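Local coordinates for uncharacterized protein Atu2452 (Agrobacterium tumefaciens, PDB 2R8B) that is of unknown function but belongs to the dienelactone hydrolase family of alpha/beta-hydrolases and is probably a serine hydrolase, at residues P163-D167 / S183-R189. Numbering follows the deposited sequence.
Sequences PELFD and SPAKPTR
K186 reaches across to D167 in a salt bridge between two loops of an alpha/beta-hydrolase fold: 163-167 leads from helix 150-161 into strand 168-172, while the loop containing 183-189 runs into the neighbouring parallel strand 190-196. Both carboxylate oxygens lie close to the ammonium, with K186 NZ 2.8 Å from D167 OD2 and 2.9 Å from D167 OD1. The hydrogen bond to OD2 is weak, so the pair is probably held largely by charge. OD2 also accepts a weak hydrogen bond from the backbone N of V143. K186 CD lies 3.6 Å from E164 O, and the bend at chi3 (-44°) beyond it turns CE and NZ toward F166 O and D167, while K186 CG packs against E164 CG.

Within 183-189, a type I turn from K186 to R189 is closed by R189 N donating to K186 O at 2.7 Å. D167 O receives a CA-H...O contact from R189 CA, with 146° at the hydrogen; the D167 backbone also hydrogen-bonds with R190 and V143. R189 NH1 and NH2 are both satisfied outside the two segments, NH1 by Q217 OE1 on helix 204-217, and A185 CB sits 3.5 Å above one guanidinium face, offset toward its rim. Q217 NE2 also gives S183 O a weak hydrogen bond. At the other end, the P163 ring lies against the carbonyls of S183 and P184, its CB 3.6 Å from P184 O.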
ATOM      1  N   PRO A 163      -6.375   0.854  11.810  1.00 55.70           N
ATOM      2  CA  PRO A 163      -6.012  -0.553  11.719  1.00 56.26           C
ATOM      3  C   PRO A 163      -7.180  -1.415  11.186  1.00 56.51           C
ATOM      4  O   PRO A 163      -6.967  -2.526  10.717  1.00 56.93           O
ATOM      5  CB  PRO A 163      -5.595  -0.894  13.171  1.00 56.42           C
ATOM      6  CG  PRO A 163      -6.288   0.140  14.021  1.00 55.83           C
ATOM      7  CD  PRO A 163      -6.306   1.374  13.189  1.00 54.84           C
ATOM      8  N   GLU A 164      -8.394  -0.873  11.198  1.00 56.82           N
ATOM      9  CA  GLU A 164      -9.552  -1.667  10.869  1.00 57.41           C
ATOM     10  C   GLU A 164     -10.102  -1.443   9.466  1.00 57.44           C
ATOM     11  O   GLU A 164     -11.136  -2.024   9.081  1.00 58.58           O
ATOM     12  CB  GLU A 164     -10.620  -1.541  11.964  1.00 56.71           C
ATOM     13  CG  GLU A 164     -10.353  -2.554  13.075  1.00 57.74           C
ATOM     14  CD  GLU A 164     -11.490  -2.729  14.118  1.00 59.19           C
ATOM     15  OE1 GLU A 164     -12.665  -2.411  13.798  1.00 63.00           O
ATOM     16  OE2 GLU A 164     -11.209  -3.225  15.252  1.00 58.38           O
ATOM     17  N   LEU A 165      -9.421  -0.627   8.678  1.00 56.86           N
ATOM     18  CA  LEU A 165      -9.858  -0.409   7.293  1.00 56.15           C
ATOM     19  C   LEU A 165      -9.538  -1.566   6.315  1.00 56.14           C
ATOM     20  O   LEU A 165     -10.415  -2.066   5.669  1.00 57.25           O
ATOM     21  CB  LEU A 165      -9.383   0.945   6.775  1.00 55.07           C
ATOM     22  CG  LEU A 165      -9.750   1.237   5.331  1.00 55.32           C
ATOM     23  CD1 LEU A 165     -11.261   1.331   5.160  1.00 53.08           C
ATOM     24  CD2 LEU A 165      -9.076   2.528   4.885  1.00 53.18           C
ATOM     25  N   PHE A 166      -8.300  -2.017   6.244  1.00 57.01           N
ATOM     26  CA  PHE A 166      -7.885  -3.033   5.289  1.00 57.07           C
ATOM     27  C   PHE A 166      -8.074  -4.472   5.691  1.00 57.41           C
ATOM     28  O   PHE A 166      -7.819  -4.853   6.836  1.00 57.99           O
ATOM     29  CB  PHE A 166      -6.419  -2.840   4.929  1.00 57.29           C
ATOM     30  CG  PHE A 166      -6.206  -1.813   3.864  1.00 58.21           C
ATOM     31  CD1 PHE A 166      -6.177  -0.446   4.189  1.00 58.26           C
ATOM     32  CD2 PHE A 166      -6.063  -2.196   2.525  1.00 58.03           C
ATOM     33  CE1 PHE A 166      -5.993   0.534   3.184  1.00 59.38           C
ATOM     34  CE2 PHE A 166      -5.904  -1.229   1.529  1.00 57.82           C
ATOM     35  CZ  PHE A 166      -5.871   0.139   1.859  1.00 58.06           C
ATOM     36  N   ASP A 167      -8.437  -5.273   4.695  1.00 56.84           N
ATOM     37  CA  ASP A 167      -8.532  -6.692   4.843  1.00 56.87           C
ATOM     38  C   ASP A 167      -7.266  -7.362   4.416  1.00 55.82           C
ATOM     39  O   ASP A 167      -6.848  -8.328   5.034  1.00 55.55           O
ATOM     40  CB  ASP A 167      -9.675  -7.226   3.979  1.00 58.00           C
ATOM     41  CG  ASP A 167     -11.019  -6.963   4.602  1.00 60.58           C
ATOM     42  OD1 ASP A 167     -11.533  -7.931   5.237  1.00 62.87           O
ATOM     43  OD2 ASP A 167     -11.518  -5.793   4.500  1.00 62.09           O
ATOM     44  N   SER A 183      -2.348  -0.587  17.468  1.00 61.45           N
ATOM     45  CA  SER A 183      -3.734  -0.703  17.747  1.00 60.74           C
ATOM     46  C   SER A 183      -4.237  -1.963  17.034  1.00 59.88           C
ATOM     47  O   SER A 183      -3.680  -2.328  15.986  1.00 61.12           O
ATOM     48  CB  SER A 183      -4.438   0.554  17.297  1.00 60.85           C
ATOM     49  OG  SER A 183      -5.504   0.791  18.193  1.00 62.89           O
ATOM     50  N   PRO A 184      -5.240  -2.665  17.606  1.00 58.23           N
ATOM     51  CA  PRO A 184      -5.606  -3.944  17.000  1.00 57.08           C
ATOM     52  C   PRO A 184      -6.361  -3.836  15.660  1.00 55.94           C
ATOM     53  O   PRO A 184      -7.267  -2.986  15.513  1.00 55.79           O
ATOM     54  CB  PRO A 184      -6.493  -4.590  18.070  1.00 57.56           C
ATOM     55  CG  PRO A 184      -7.052  -3.459  18.844  1.00 58.00           C
ATOM     56  CD  PRO A 184      -6.047  -2.365  18.808  1.00 57.92           C
ATOM     57  N   ALA A 185      -5.956  -4.681  14.703  1.00 54.16           N
ATOM     58  CA  ALA A 185      -6.627  -4.869  13.399  1.00 52.17           C
ATOM     59  C   ALA A 185      -7.713  -5.940  13.485  1.00 51.10           C
ATOM     60  O   ALA A 185      -7.982  -6.458  14.550  1.00 50.17           O
ATOM     61  CB  ALA A 185      -5.608  -5.281  12.353  1.00 51.60           C
ATOM     62  N   LYS A 186      -8.306  -6.291  12.343  1.00 50.96           N
ATOM     63  CA  LYS A 186      -9.329  -7.357  12.273  1.00 50.56           C
ATOM     64  C   LYS A 186      -8.618  -8.692  12.131  1.00 50.02           C
ATOM     65  O   LYS A 186      -7.648  -8.773  11.393  1.00 49.04           O
ATOM     66  CB  LYS A 186     -10.292  -7.134  11.099  1.00 50.65           C
ATOM     67  CG  LYS A 186     -11.014  -5.761  11.097  1.00 51.44           C
ATOM     68  CD  LYS A 186     -11.780  -5.462   9.758  1.00 51.22           C
ATOM     69  CE  LYS A 186     -10.928  -5.833   8.522  1.00 50.26           C
ATOM     70  NZ  LYS A 186     -11.760  -5.903   7.323  1.00 51.04           N
ATOM     71  N   PRO A 187      -9.081  -9.745  12.851  1.00 50.60           N
ATOM     72  CA  PRO A 187      -8.379 -11.041  12.884  1.00 50.67           C
ATOM     73  C   PRO A 187      -8.168 -11.623  11.491  1.00 51.53           C
ATOM     74  O   PRO A 187      -7.315 -12.496  11.314  1.00 51.29           O
ATOM     75  CB  PRO A 187      -9.338 -11.932  13.654  1.00 49.95           C
ATOM     76  CG  PRO A 187     -10.053 -11.014  14.500  1.00 50.10           C
ATOM     77  CD  PRO A 187     -10.298  -9.804  13.676  1.00 50.46           C
ATOM     78  N   THR A 188      -8.933 -11.124  10.518  1.00 52.26           N
ATOM     79  CA  THR A 188      -8.883 -11.617   9.161  1.00 53.15           C
ATOM     80  C   THR A 188      -7.881 -10.826   8.333  1.00 54.27           C
ATOM     81  O   THR A 188      -7.625 -11.172   7.182  1.00 55.78           O
ATOM     82  CB  THR A 188     -10.252 -11.498   8.479  1.00 53.37           C
ATOM     83  OG1 THR A 188     -10.694 -10.128   8.546  1.00 53.95           O
ATOM     84  CG2 THR A 188     -11.277 -12.455   9.117  1.00 51.18           C
ATOM     85  N   ARG A 189      -7.330  -9.745   8.867  1.00 54.76           N
ATOM     86  CA  ARG A 189      -6.349  -8.988   8.096  1.00 54.80           C
ATOM     87  C   ARG A 189      -5.270  -9.936   7.652  1.00 54.67           C
ATOM     88  O   ARG A 189      -4.875 -10.833   8.395  1.00 55.56           O
ATOM     89  CB  ARG A 189      -5.726  -7.902   8.921  1.00 54.81           C
ATOM     90  CG  ARG A 189      -6.171  -6.543   8.584  1.00 55.56           C
ATOM     91  CD  ARG A 189      -4.897  -5.759   8.285  1.00 56.51           C
ATOM     92  NE  ARG A 189      -3.692  -6.266   8.975  1.00 56.09           N
ATOM     93  CZ  ARG A 189      -2.880  -5.523   9.752  1.00 55.41           C
ATOM     94  NH1 ARG A 189      -3.155  -4.225   9.959  1.00 54.31           N
ATOM     95  NH2 ARG A 189      -1.788  -6.063  10.301  1.00 45.90           N
TER